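Local coordinates for protein Csc2 (PDB 4TXD) that probably binds CRISPR RNA as the Cas7-family subunit of a type I-D interference complex, and carries a bound zinc ion, at residues L108-Y112 against F344-W348; L298-N302 against L314-L318; R68-A72 against R271-Y275; R34-I40 against D249-L255. All blocks are in the same frame, centred on the assembly; numbering follows the deposited sequence.

Interaction 1: L108-Y112 against F344-W348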
loop_
_atom_site.group_PDB
_atom_site.type_symbol
_atom_site.label_atom_id
_atom_site.label_comp_id
_atom_site.label_asym_id
_atom_site.label_seq_id
_atom_site.Cartn_x
_atom_site.Cartn_y
_atom_site.Cartn_z
ATOM N N LEU A 108 -3.828 -11.420 -2.795
ATOM C CA LEU A 108 -5.116 -11.601 -2.152
ATOM C C LEU A 108 -6.217 -11.665 -3.213
ATOM O O LEU A 108 -7.141 -12.469 -3.092
ATOM C CB LEU A 108 -5.388 -10.483 -1.144
ATOM C CG LEU A 108 -4.449 -10.477 0.078
ATOM C CD1 LEU A 108 -4.704 -9.264 0.930
ATOM C CD2 LEU A 108 -4.641 -11.745 0.912
ATOM N N LEU A 109 -6.103 -10.836 -4.255
ATOM C CA LEU A 109 -7.061 -10.859 -5.371
ATOM C C LEU A 109 -7.026 -12.183 -6.110
ATOM O O LEU A 109 -8.066 -12.696 -6.540
ATOM C CB LEU A 109 -6.786 -9.720 -6.367
ATOM C CG LEU A 109 -7.186 -8.334 -5.881
ATOM C CD1 LEU A 109 -6.560 -7.244 -6.763
ATOM C CD2 LEU A 109 -8.707 -8.223 -5.843
ATOM N N ARG A 110 -5.825 -12.724 -6.282
ATOM C CA ARG A 110 -5.693 -14.025 -6.916
ATOM C C ARG A 110 -6.332 -15.121 -6.063
ATOM O O ARG A 110 -6.983 -16.026 -6.588
ATOM C CB ARG A 110 -4.233 -14.339 -7.182
ATOM C CG ARG A 110 -3.679 -13.629 -8.393
ATOM C CD ARG A 110 -2.170 -13.719 -8.413
ATOM N NE ARG A 110 -1.600 -13.082 -9.594
ATOM C CZ ARG A 110 -0.336 -12.672 -9.677
ATOM N NH1 ARG A 110 0.479 -12.818 -8.636
ATOM N NH2 ARG A 110 0.110 -12.104 -10.793
ATOM N N GLU A 111 -6.172 -15.026 -4.750
ATOM C CA GLU A 111 -6.773 -16.010 -3.856
ATOM C C GLU A 111 -8.287 -15.855 -3.784
ATOM O O GLU A 111 -9.014 -16.840 -3.596
ATOM C CB GLU A 111 -6.151 -15.914 -2.462
ATOM C CG GLU A 111 -4.713 -16.448 -2.449
ATOM C CD GLU A 111 -4.040 -16.347 -1.088
ATOM O OE1 GLU A 111 -4.701 -15.957 -0.090
ATOM O OE2 GLU A 111 -2.834 -16.663 -1.034
ATOM N N TYR A 112 -8.770 -14.624 -3.933
ATOM C CA TYR A 112 -10.203 -14.392 -4.002
ATOM C C TYR A 112 -10.749 -15.104 -5.224
ATOM O O TYR A 112 -11.741 -15.844 -5.145
ATOM C CB TYR A 112 -10.535 -12.903 -4.064
ATOM C CG TYR A 112 -11.994 -12.643 -4.377
ATOM C CD1 TYR A 112 -12.967 -12.790 -3.395
ATOM C CD2 TYR A 112 -12.399 -12.252 -5.657
ATOM C CE1 TYR A 112 -14.309 -12.559 -3.669
ATOM C CE2 TYR A 112 -13.744 -12.015 -5.940
ATOM C CZ TYR A 112 -14.691 -12.177 -4.945
ATOM O OH TYR A 112 -16.025 -11.954 -5.209
ATOM N N PHE A 344 -14.082 -8.584 -0.643
ATOM C CA PHE A 344 -13.385 -8.445 -1.924
ATOM C C PHE A 344 -14.358 -8.381 -3.094
ATOM O O PHE A 344 -13.992 -7.951 -4.190
ATOM C CB PHE A 344 -12.371 -9.570 -2.140
ATOM C CG PHE A 344 -10.972 -9.214 -1.661
ATOM C CD1 PHE A 344 -10.789 -8.639 -0.411
ATOM C CD2 PHE A 344 -9.863 -9.431 -2.463
ATOM C CE1 PHE A 344 -9.513 -8.288 0.038
ATOM C CE2 PHE A 344 -8.579 -9.082 -2.025
ATOM C CZ PHE A 344 -8.407 -8.511 -0.770
ATOM N N LYS A 345 -15.599 -8.794 -2.864
ATOM C CA LYS A 345 -16.632 -8.591 -3.865
ATOM C C LYS A 345 -16.946 -7.101 -3.949
ATOM O O LYS A 345 -17.041 -6.530 -5.037
ATOM C CB LYS A 345 -17.893 -9.396 -3.529
ATOM C CG LYS A 345 -18.938 -9.409 -4.649
ATOM C CD LYS A 345 -20.205 -10.143 -4.197
ATOM C CE LYS A 345 -21.275 -10.164 -5.289
ATOM N NZ LYS A 345 -22.524 -10.873 -4.859
ATOM N N ASP A 346 -17.094 -6.468 -2.796
ATOM C CA ASP A 346 -17.384 -5.050 -2.773
ATOM C C ASP A 346 -16.175 -4.253 -3.259
ATOM O O ASP A 346 -16.330 -3.188 -3.854
ATOM C CB ASP A 346 -17.807 -4.624 -1.384
ATOM C CG ASP A 346 -19.061 -5.337 -0.934
ATOM O OD1 ASP A 346 -20.037 -5.348 -1.711
ATOM O OD2 ASP A 346 -19.062 -5.910 0.172
ATOM N N LEU A 347 -14.984 -4.794 -3.029
ATOM C CA LEU A 347 -13.758 -4.181 -3.527
ATOM C C LEU A 347 -13.744 -4.154 -5.057
ATOM O O LEU A 347 -13.396 -3.148 -5.679
ATOM C CB LEU A 347 -12.533 -4.931 -3.005
ATOM C CG LEU A 347 -11.173 -4.389 -3.459
ATOM C CD1 LEU A 347 -10.907 -2.980 -2.891
ATOM C CD2 LEU A 347 -10.035 -5.386 -3.125
ATOM N N TRP A 348 -14.100 -5.262 -5.663
ATOM C CA TRP A 348 -14.166 -5.353 -7.109
ATOM C C TRP A 348 -15.268 -4.428 -7.665
ATOM O O TRP A 348 -15.047 -3.710 -8.591
ATOM C CB TRP A 348 -14.369 -6.788 -7.550
ATOM C CG TRP A 348 -13.208 -7.542 -8.018
ATOM C CD1 TRP A 348 -12.723 -8.657 -7.474
ATOM C CD2 TRP A 348 -12.410 -7.291 -9.168
ATOM N NE1 TRP A 348 -11.682 -9.122 -8.170
ATOM C CE2 TRP A 348 -11.458 -8.300 -9.228
ATOM C CE3 TRP A 348 -12.405 -6.310 -10.156
ATOM C CZ2 TRP A 348 -10.526 -8.366 -10.220
ATOM C CZ3 TRP A 348 -11.482 -6.377 -11.115
ATOM C CH2 TRP A 348 -10.549 -7.384 -11.156
HETATM O O HOH W 1 -9.752 -11.460 -8.274
#
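Phe344 and Tyr112 lie alongside each other, running in opposite senses, where helix 343-365 packs across helix 94-115, a buried helix-helix crossing that illustrates how aromatic side chains can fill a wide gap between helices. The local axes come no nearer than 11.3 Å and cross at -109°, so large side chains must span the space. Tyr112 does so by swinging CG anti to its own N (chi1 170°), which carries the ring out alongside the other helix. Phe344 CB then sits over one ring face in a CH-pi contact, 3.5 Å from Tyr112 CD1. The phenol end continues past CA and CB of Lys345, and its hydroxyl is hydrogen-bonded to Pro340 O. A serine in place of Tyr112 would probably leave Pro340 O without that donor and open a gap beside Phe344 CB. The Phe344 ring itself pushes into the first helix: CE2 lies 3.6 Å from Leu108 CB, and Leu109 N stands at the ring edge. Leu109 reaches over with one branch alone, its CD2 meeting Phe344 CD2 at 3.8 Å and also touching Leu347 CD2 and Trp348 NE1. Trp348 approaches Tyr112 obliquely, the planes 42° apart, with CD1 3.8 Å from Tyr112 CE2. Beyond the pair, Trp348 rests on Cys168, one of the zinc ligands, and meets Trp144 edge-to-face. Its indole N-H remains satisfied in this apolar setting through one bridging water, which accepts from Trp348 NE1 at 3.0 Å and donates to Leu109 O at 2.7 Å.

Interaction 2: L298-N302 against L314-L318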
loop_
_atom_site.group_PDB
_atom_site.type_symbol
_atom_site.label_atom_id
_atom_site.label_comp_id
_atom_site.label_asym_id
_atom_site.label_seq_id
_atom_site.Cartn_x
_atom_site.Cartn_y
_atom_site.Cartn_z
ATOM N N LEU A 298 7.791 10.330 14.361
ATOM C CA LEU A 298 7.477 9.290 15.300
ATOM C C LEU A 298 8.705 8.460 15.632
ATOM O O LEU A 298 8.958 8.152 16.750
ATOM C CB LEU A 298 6.353 8.425 14.777
ATOM C CG LEU A 298 4.992 9.105 14.670
ATOM C CD1 LEU A 298 3.993 8.230 13.967
ATOM C CD2 LEU A 298 4.484 9.463 16.037
ATOM N N ALA A 299 9.463 8.123 14.622
ATOM C CA ALA A 299 10.666 7.367 14.808
ATOM C C ALA A 299 11.693 8.156 15.612
ATOM O O ALA A 299 12.308 7.632 16.463
ATOM C CB ALA A 299 11.243 6.940 13.490
ATOM N N ALA A 300 11.837 9.422 15.306
ATOM C CA ALA A 300 12.781 10.267 16.006
ATOM C C ALA A 300 12.460 10.345 17.486
ATOM O O ALA A 300 13.324 10.317 18.296
ATOM C CB ALA A 300 12.842 11.638 15.386
ATOM N N GLU A 301 11.186 10.401 17.795
ATOM C CA GLU A 301 10.674 10.344 19.148
ATOM C C GLU A 301 11.044 9.080 19.868
ATOM O O GLU A 301 11.001 9.035 21.047
ATOM C CB GLU A 301 9.164 10.287 19.080
ATOM C CG GLU A 301 8.446 11.566 19.293
ATOM C CD GLU A 301 6.959 11.319 19.346
ATOM O OE1 GLU A 301 6.519 10.644 20.264
ATOM O OE2 GLU A 301 6.263 11.764 18.457
ATOM N N ASN A 302 11.305 8.038 19.105
ATOM C CA ASN A 302 11.542 6.717 19.630
ATOM C C ASN A 302 12.945 6.163 19.333
ATOM O O ASN A 302 13.189 5.022 19.506
ATOM C CB ASN A 302 10.485 5.757 19.119
ATOM C CG ASN A 302 9.154 5.953 19.777
ATOM O OD1 ASN A 302 8.961 5.526 20.875
ATOM N ND2 ASN A 302 8.237 6.591 19.096
ATOM N N LEU A 314 4.175 4.593 21.206
ATOM C CA LEU A 314 3.426 4.982 20.037
ATOM C C LEU A 314 1.920 4.985 20.281
ATOM O O LEU A 314 1.252 5.886 19.917
ATOM C CB LEU A 314 3.770 4.045 18.901
ATOM C CG LEU A 314 3.908 4.625 17.519
ATOM C CD1 LEU A 314 4.496 6.005 17.503
ATOM C CD2 LEU A 314 4.696 3.690 16.634
ATOM N N LYS A 315 1.418 3.941 20.899
ATOM C CA LYS A 315 0.024 3.873 21.238
ATOM C C LYS A 315 -0.401 5.054 22.073
ATOM O O LYS A 315 -1.441 5.587 21.853
ATOM C CB LYS A 315 -0.303 2.576 21.928
ATOM C CG LYS A 315 -0.262 1.399 20.991
ATOM C CD LYS A 315 -0.930 0.204 21.595
ATOM C CE LYS A 315 -0.668 -1.036 20.786
ATOM N NZ LYS A 315 -1.187 -2.293 21.361
ATOM N N GLU A 316 0.426 5.478 23.013
ATOM C CA GLU A 316 0.111 6.652 23.793
ATOM C C GLU A 316 0.145 7.911 22.948
ATOM O O GLU A 316 -0.706 8.745 23.051
ATOM C CB GLU A 316 1.061 6.826 24.963
ATOM C CG GLU A 316 1.278 5.600 25.808
ATOM C CD GLU A 316 2.168 5.872 26.999
ATOM O OE1 GLU A 316 2.934 6.843 26.984
ATOM O OE2 GLU A 316 2.094 5.125 27.956
ATOM N N ARG A 317 1.156 8.041 22.118
ATOM C CA ARG A 317 1.288 9.210 21.286
ATOM C C ARG A 317 0.132 9.336 20.307
ATOM O O ARG A 317 -0.359 10.407 20.069
ATOM C CB ARG A 317 2.607 9.189 20.541
ATOM C CG ARG A 317 2.821 10.346 19.620
ATOM C CD ARG A 317 3.180 11.600 20.364
ATOM N NE ARG A 317 3.493 12.666 19.461
ATOM C CZ ARG A 317 3.000 13.894 19.529
ATOM N NH1 ARG A 317 2.148 14.245 20.478
ATOM N NH2 ARG A 317 3.358 14.782 18.624
ATOM N N LEU A 318 -0.294 8.222 19.761
ATOM C CA LEU A 318 -1.359 8.242 18.802
ATOM C C LEU A 318 -2.655 8.672 19.481
ATOM O O LEU A 318 -3.418 9.392 18.928
ATOM C CB LEU A 318 -1.504 6.900 18.117
ATOM C CG LEU A 318 -0.343 6.546 17.181
ATOM C CD1 LEU A 318 -0.558 5.236 16.503
ATOM C CD2 LEU A 318 -0.088 7.617 16.163
#
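Glu301 OE2 accepts from Arg317 NE at 3.1 Å, a salt bridge that closes the more exposed side of the contact between helix 295-301 and helix 307-321. The bond is bent, with 139° at the hydrogen, and the carboxylate and guanidinium planes stand 64° apart; OE2 is met on its syn side but from well out of the carboxylate plane. The pair is therefore held by one N-H and by charge, not by a flat two-pronged grip. A bend at the second torsion of Arg317 (chi2 76°) turns the chain back across the glutamate, so that Arg317 CD also passes 3.5 Å from Glu301 OE1. A leucine in place of Arg317 would probably leave the Glu301 carboxylate without its counter-charge and free to swing. Beneath this polar lid the contact is apolar. Leu298 CD2 meets Leu314 CD1 at 3.8 Å, the two side chains set roughly perpendicular, and the same methyl lies against Arg317 CG. Asn302 lies beside this group: its ND2 donates to Leu298 O, one turn back, at 2.9 Å, which helps to fix the amide, and that nitrogen also touches Leu314 CD1. Below, Leu298 packs on Val56 and Leu314 on Leu58 and Leu283. Salt bridge outside and leucines inside are typical of paired amphipathic helices laid on an antiparallel sheet, here strands 52-61 and 277-288, consistent with the RRM-type core of this protein.

Interaction 3: R68-A72 against R271-Y275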
loop_
_atom_site.group_PDB
_atom_site.type_symbol
_atom_site.label_atom_id
_atom_site.label_comp_id
_atom_site.label_asym_id
_atom_site.label_seq_id
_atom_site.Cartn_x
_atom_site.Cartn_y
_atom_site.Cartn_z
ATOM N N ARG A 68 18.194 -3.748 -0.544
ATOM C CA ARG A 68 19.063 -3.486 -1.673
ATOM C C ARG A 68 18.651 -2.227 -2.387
ATOM O O ARG A 68 17.514 -1.996 -2.576
ATOM C CB ARG A 68 19.001 -4.611 -2.673
ATOM C CG ARG A 68 19.403 -5.927 -2.135
ATOM C CD ARG A 68 19.321 -6.961 -3.225
ATOM N NE ARG A 68 20.604 -7.517 -3.510
ATOM C CZ ARG A 68 20.996 -8.706 -3.092
ATOM N NH1 ARG A 68 22.195 -9.142 -3.392
ATOM N NH2 ARG A 68 20.187 -9.452 -2.377
ATOM N N THR A 69 19.618 -1.410 -2.747
ATOM C CA THR A 69 19.318 -0.217 -3.539
ATOM C C THR A 69 18.824 -0.623 -4.924
ATOM O O THR A 69 19.124 -1.715 -5.383
ATOM C CB THR A 69 20.554 0.686 -3.684
ATOM O OG1 THR A 69 21.666 -0.118 -4.097
ATOM C CG2 THR A 69 20.878 1.343 -2.350
ATOM N N GLU A 70 18.059 0.247 -5.581
ATOM C CA GLU A 70 17.648 0.003 -6.964
ATOM C C GLU A 70 17.808 1.250 -7.826
ATOM O O GLU A 70 16.825 1.924 -8.141
ATOM C CB GLU A 70 16.197 -0.470 -7.036
ATOM C CG GLU A 70 16.007 -1.787 -7.773
ATOM C CD GLU A 70 16.156 -2.993 -6.862
ATOM O OE1 GLU A 70 17.284 -3.518 -6.733
ATOM O OE2 GLU A 70 15.138 -3.416 -6.275
ATOM N N GLY A 71 19.041 1.557 -8.207
ATOM C CA GLY A 71 19.286 2.689 -9.085
ATOM C C GLY A 71 19.752 3.927 -8.345
ATOM O O GLY A 71 19.527 4.062 -7.137
ATOM N N ALA A 72 20.404 4.824 -9.082
ATOM C CA ALA A 72 20.933 6.064 -8.528
ATOM C C ALA A 72 19.898 6.766 -7.657
ATOM O O ALA A 72 18.707 6.801 -7.984
ATOM C CB ALA A 72 21.407 7.000 -9.655
ATOM N N ARG A 271 10.869 -7.738 -6.926
ATOM C CA ARG A 271 11.973 -6.917 -7.398
ATOM C C ARG A 271 12.090 -5.619 -6.615
ATOM O O ARG A 271 12.703 -4.669 -7.090
ATOM C CB ARG A 271 11.809 -6.614 -8.889
ATOM C CG ARG A 271 11.936 -7.832 -9.787
ATOM C CD ARG A 271 11.821 -7.525 -11.272
ATOM N NE ARG A 271 11.879 -8.734 -12.088
ATOM C CZ ARG A 271 11.688 -8.757 -13.399
ATOM N NH1 ARG A 271 11.428 -7.633 -14.054
ATOM N NH2 ARG A 271 11.759 -9.905 -14.062
ATOM N N SER A 272 11.525 -5.578 -5.412
ATOM C CA SER A 272 11.299 -4.293 -4.748
ATOM C C SER A 272 12.436 -3.809 -3.858
ATOM O O SER A 272 12.313 -2.754 -3.253
ATOM C CB SER A 272 10.025 -4.351 -3.908
ATOM O OG SER A 272 9.093 -5.266 -4.454
ATOM N N GLY A 273 13.501 -4.562 -3.764
ATOM C CA GLY A 273 14.628 -4.156 -2.970
ATOM C C GLY A 273 14.509 -4.368 -1.465
ATOM O O GLY A 273 15.248 -3.834 -0.694
ATOM N N ILE A 274 13.550 -5.176 -1.085
ATOM C CA ILE A 274 13.436 -5.618 0.263
ATOM C C ILE A 274 13.050 -7.087 0.265
ATOM O O ILE A 274 12.126 -7.486 -0.318
ATOM C CB ILE A 274 12.454 -4.770 1.071
ATOM C CG1 ILE A 274 12.357 -5.289 2.490
ATOM C CG2 ILE A 274 11.088 -4.738 0.437
ATOM C CD1 ILE A 274 11.566 -4.402 3.383
ATOM N N TYR A 275 13.824 -7.869 0.936
ATOM C CA TYR A 275 13.614 -9.356 1.027
ATOM C C TYR A 275 13.772 -10.127 2.407
ATOM O O TYR A 275 14.523 -9.663 3.192
ATOM C CB TYR A 275 14.691 -9.982 0.129
ATOM C CG TYR A 275 14.758 -9.296 -1.217
ATOM C CD1 TYR A 275 13.884 -9.652 -2.241
ATOM C CD2 TYR A 275 15.653 -8.254 -1.448
ATOM C CE1 TYR A 275 13.917 -9.010 -3.461
ATOM C CE2 TYR A 275 15.694 -7.609 -2.666
ATOM C CZ TYR A 275 14.823 -7.989 -3.669
ATOM O OH TYR A 275 14.854 -7.350 -4.885
#
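Arg68 N donates to Gly273 O at 3.0 Å in a nearly straight bond, joining the end of strand 65-68 to the turn that leads into its antiparallel neighbour 274-275 in a small three-stranded sheet. The pairing continues inward through Tyr275 and Leu66, while outward the chains part. Gly273 makes the close approach possible: its positive phi (79°) suits glycine, and a beta carbon there would clash with Arg68 O. Among the side chains, Arg68 runs nearly perpendicular to Tyr275, the aliphatic part doing the touching with CD 3.7 Å from Tyr275 CE2. The tyrosine was modelled in two conformers, so this contact is tentative. In the conformer described, its hydroxyl takes a weak bond from Gly273 N at 3.3 Å. With a bend at the third torsion of Arg68 (chi3 117°), the guanidinium plane stands 72° from that of the ring, and its NH1 forms a salt bridge with Glu232 on the neighbouring strand 232-235. Glu70 points at the same turn, but it is poorly ordered, and its placement near the backbone there is doubtful. Two carbonyl oxygens, Arg68 O and Gly273 O, lie 3.5 Å apart with no proton between them, and Lys96 NZ is hydrogen-bonded to both. The chemistry thus implies a surface seam held chiefly by backbone, in which one ammonium group probably offsets the mutual repulsion of two neighbouring acceptors.

Interaction 4: R34-I40 against D249-L255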
loop_
_atom_site.group_PDB
_atom_site.type_symbol
_atom_site.label_atom_id
_atom_site.label_comp_id
_atom_site.label_asym_id
_atom_site.label_seq_id
_atom_site.Cartn_x
_atom_site.Cartn_y
_atom_site.Cartn_z
ATOM N N ARG A 34 -16.646 7.052 8.243
ATOM C CA ARG A 34 -17.611 7.044 7.135
ATOM C C ARG A 34 -17.833 8.361 6.413
ATOM O O ARG A 34 -17.833 8.413 5.208
ATOM C CB ARG A 34 -18.951 6.487 7.601
ATOM C CG ARG A 34 -19.024 4.986 7.664
ATOM C CD ARG A 34 -20.157 4.418 6.826
ATOM N NE ARG A 34 -20.000 2.992 6.604
ATOM C CZ ARG A 34 -20.128 2.103 7.563
ATOM N NH1 ARG A 34 -19.971 0.822 7.319
ATOM N NH2 ARG A 34 -20.437 2.506 8.762
ATOM N N PRO A 35 -18.050 9.453 7.253
ATOM C CA PRO A 35 -18.257 10.715 6.534
ATOM C C PRO A 35 -17.132 11.080 5.578
ATOM O O PRO A 35 -17.344 11.842 4.687
ATOM C CB PRO A 35 -18.269 11.754 7.629
ATOM C CG PRO A 35 -18.833 11.078 8.776
ATOM C CD PRO A 35 -18.162 9.778 8.762
ATOM N N TYR A 36 -15.945 10.569 5.815
ATOM C CA TYR A 36 -14.787 10.916 5.034
ATOM C C TYR A 36 -14.553 10.015 3.847
ATOM O O TYR A 36 -13.662 10.243 3.112
ATOM C CB TYR A 36 -13.546 10.869 5.908
ATOM C CG TYR A 36 -13.534 11.824 7.050
ATOM C CD1 TYR A 36 -14.085 11.492 8.253
ATOM C CD2 TYR A 36 -12.936 13.041 6.929
ATOM C CE1 TYR A 36 -14.065 12.360 9.302
ATOM C CE2 TYR A 36 -12.903 13.917 7.968
ATOM C CZ TYR A 36 -13.477 13.570 9.152
ATOM O OH TYR A 36 -13.431 14.446 10.178
ATOM N N LEU A 37 -15.338 8.976 3.690
ATOM C CA LEU A 37 -15.144 8.026 2.616
ATOM C C LEU A 37 -16.021 8.311 1.403
ATOM O O LEU A 37 -17.056 8.886 1.530
ATOM C CB LEU A 37 -15.421 6.621 3.099
ATOM C CG LEU A 37 -14.544 6.056 4.209
ATOM C CD1 LEU A 37 -15.060 4.726 4.676
ATOM C CD2 LEU A 37 -13.105 5.938 3.772
ATOM N N ARG A 38 -15.599 7.883 0.237
ATOM C CA ARG A 38 -16.382 8.086 -0.963
ATOM C C ARG A 38 -17.338 6.940 -1.142
ATOM O O ARG A 38 -17.120 5.903 -0.635
ATOM C CB ARG A 38 -15.487 8.214 -2.190
ATOM C CG ARG A 38 -14.253 9.064 -2.005
ATOM C CD ARG A 38 -14.592 10.516 -1.802
ATOM N NE ARG A 38 -15.318 11.039 -2.925
ATOM C CZ ARG A 38 -14.769 11.699 -3.929
ATOM N NH1 ARG A 38 -15.523 12.140 -4.901
ATOM N NH2 ARG A 38 -13.484 11.935 -3.964
ATOM N N SER A 39 -18.401 7.161 -1.884
ATOM C CA SER A 39 -19.406 6.130 -2.127
ATOM C C SER A 39 -19.262 5.563 -3.523
ATOM O O SER A 39 -19.048 6.311 -4.480
ATOM C CB SER A 39 -20.823 6.689 -1.954
ATOM O OG SER A 39 -20.937 7.438 -0.761
ATOM N N ILE A 40 -19.379 4.244 -3.638
ATOM C CA ILE A 40 -19.436 3.601 -4.944
ATOM C C ILE A 40 -20.604 4.204 -5.726
ATOM O O ILE A 40 -21.697 4.373 -5.186
ATOM C CB ILE A 40 -19.601 2.071 -4.828
ATOM C CG1 ILE A 40 -18.446 1.468 -4.018
ATOM C CG2 ILE A 40 -19.665 1.428 -6.204
ATOM C CD1 ILE A 40 -18.622 -0.021 -3.699
ATOM N N ASP A 249 -9.545 9.738 -0.915
ATOM C CA ASP A 249 -10.600 9.482 -1.898
ATOM C C ASP A 249 -10.907 8.004 -2.094
ATOM O O ASP A 249 -11.254 7.572 -3.195
ATOM C CB ASP A 249 -10.228 10.126 -3.238
ATOM C CG ASP A 249 -10.142 11.629 -3.140
ATOM O OD1 ASP A 249 -10.935 12.205 -2.367
ATOM O OD2 ASP A 249 -9.281 12.234 -3.811
ATOM N N LEU A 250 -10.784 7.229 -1.018
ATOM C CA LEU A 250 -11.141 5.822 -1.058
ATOM C C LEU A 250 -12.584 5.606 -0.630
ATOM O O LEU A 250 -13.125 6.367 0.173
ATOM C CB LEU A 250 -10.226 4.989 -0.144
ATOM C CG LEU A 250 -8.724 4.991 -0.423
ATOM C CD1 LEU A 250 -8.053 3.974 0.472
ATOM C CD2 LEU A 250 -8.455 4.673 -1.891
ATOM N N THR A 251 -13.189 4.560 -1.175
ATOM C CA THR A 251 -14.440 4.021 -0.640
ATOM C C THR A 251 -14.155 3.115 0.554
ATOM O O THR A 251 -13.007 2.745 0.790
ATOM C CB THR A 251 -15.190 3.207 -1.684
ATOM O OG1 THR A 251 -14.388 2.082 -2.046
ATOM C CG2 THR A 251 -15.471 4.052 -2.944
ATOM N N GLU A 252 -15.197 2.723 1.257
ATOM C CA GLU A 252 -15.098 1.817 2.359
ATOM C C GLU A 252 -14.367 0.531 2.043
ATOM O O GLU A 252 -13.433 0.223 2.708
ATOM C CB GLU A 252 -16.471 1.558 2.979
ATOM C CG GLU A 252 -16.502 0.475 4.024
ATOM C CD GLU A 252 -17.739 0.525 4.904
ATOM O OE1 GLU A 252 -18.476 1.507 4.909
ATOM O OE2 GLU A 252 -17.947 -0.430 5.628
ATOM N N PRO A 253 -14.756 -0.214 1.031
ATOM C CA PRO A 253 -14.017 -1.461 0.806
ATOM C C PRO A 253 -12.580 -1.270 0.312
ATOM O O PRO A 253 -11.730 -2.142 0.523
ATOM C CB PRO A 253 -14.850 -2.188 -0.258
ATOM C CG PRO A 253 -15.675 -1.146 -0.893
ATOM C CD PRO A 253 -15.921 -0.090 0.133
ATOM N N GLU A 254 -12.316 -0.159 -0.361
ATOM C CA GLU A 254 -10.956 0.134 -0.795
ATOM C C GLU A 254 -10.069 0.391 0.431
ATOM O O GLU A 254 -8.956 -0.148 0.540
ATOM C CB GLU A 254 -10.958 1.323 -1.752
ATOM C CG GLU A 254 -11.602 0.984 -3.098
ATOM C CD GLU A 254 -11.845 2.206 -3.977
ATOM O OE1 GLU A 254 -11.561 3.345 -3.550
ATOM O OE2 GLU A 254 -12.334 2.011 -5.103
ATOM N N LEU A 255 -10.581 1.193 1.353
ATOM C CA LEU A 255 -9.883 1.471 2.596
ATOM C C LEU A 255 -9.611 0.205 3.401
ATOM O O LEU A 255 -8.483 -0.040 3.826
ATOM C CB LEU A 255 -10.676 2.445 3.460
ATOM C CG LEU A 255 -10.055 2.538 4.862
ATOM C CD1 LEU A 255 -9.155 3.743 4.958
ATOM C CD2 LEU A 255 -11.107 2.567 5.932
HETATM O O HOH W 2 -11.718 8.991 1.488
HETATM O O HOH W 3 -17.705 3.848 0.740
#
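This is a partly buried, largely polar contact in which the segment 34-40, leaving a 3-10 turn and continuing as loop, runs past the start of helix 252-263, whose first turn carries a capping box, with Arg34 and Arg38 reaching Glu252 and Asp249. In the box the backbone N-H of Thr251, the N-cap, donates to Glu254 OE1, with N and OE1 3.1 Å apart, and Glu254 N returns a weak bond to Thr251 OG1, a hydroxyl also bonded to Ser350. The loop docks just before it: Arg38 N donates to Leu250 O at 2.9 Å, almost straight (174°). Charges flank that bond. Arg34 presents the NE edge of its guanidinium to Glu252 OE1 at 2.7 Å, and NH1 adds weak bonds to both carboxylate oxygens while pairing also with Asp23. Glu252 reaches it by extending, CG anti to the backbone N (chi1 172°). Arg38 instead folds twice, at chi2 and chi3, to lie beside Asp249; its NH2 makes only a weak bond to OD1, being held also by Phe47 O, while Lys49 N binds that same OD1. Between the charged pairs Leu37 supplies the apolar filling, CD1 3.7 Å from Glu252 CA. At the far end Ile40 CD1 rests on Pro253 CG at 4.2 Å. One water links Arg38 O to Glu252 N, a first-turn amide, and the same carbonyl oxygen receives a C-H contact from Thr251 CA at 3.3 Å.

In the fold
Interactions 1 and 4 form one continuous region, with centres 17 Å apart. Helix 343-365 joins them: Leu347 CD1 packs 3.6 Å from Pro253 O, and Asp346 O lies 3.9 Å from Ile40 CD1. Interaction 1 alone of the four approaches the zinc, the side chain of Trp348 lying about 6 Å from the ion. Interaction 2 sits on the opposite side of the chain's centre from interaction 1, with centres 33 Å apart, and interaction 3 is similarly opposed to interaction 4. Helix 94-115 connects the distant parts, since Lys96 serves interaction 3 near one end while Leu109 and Tyr112 serve interaction 1 near the other.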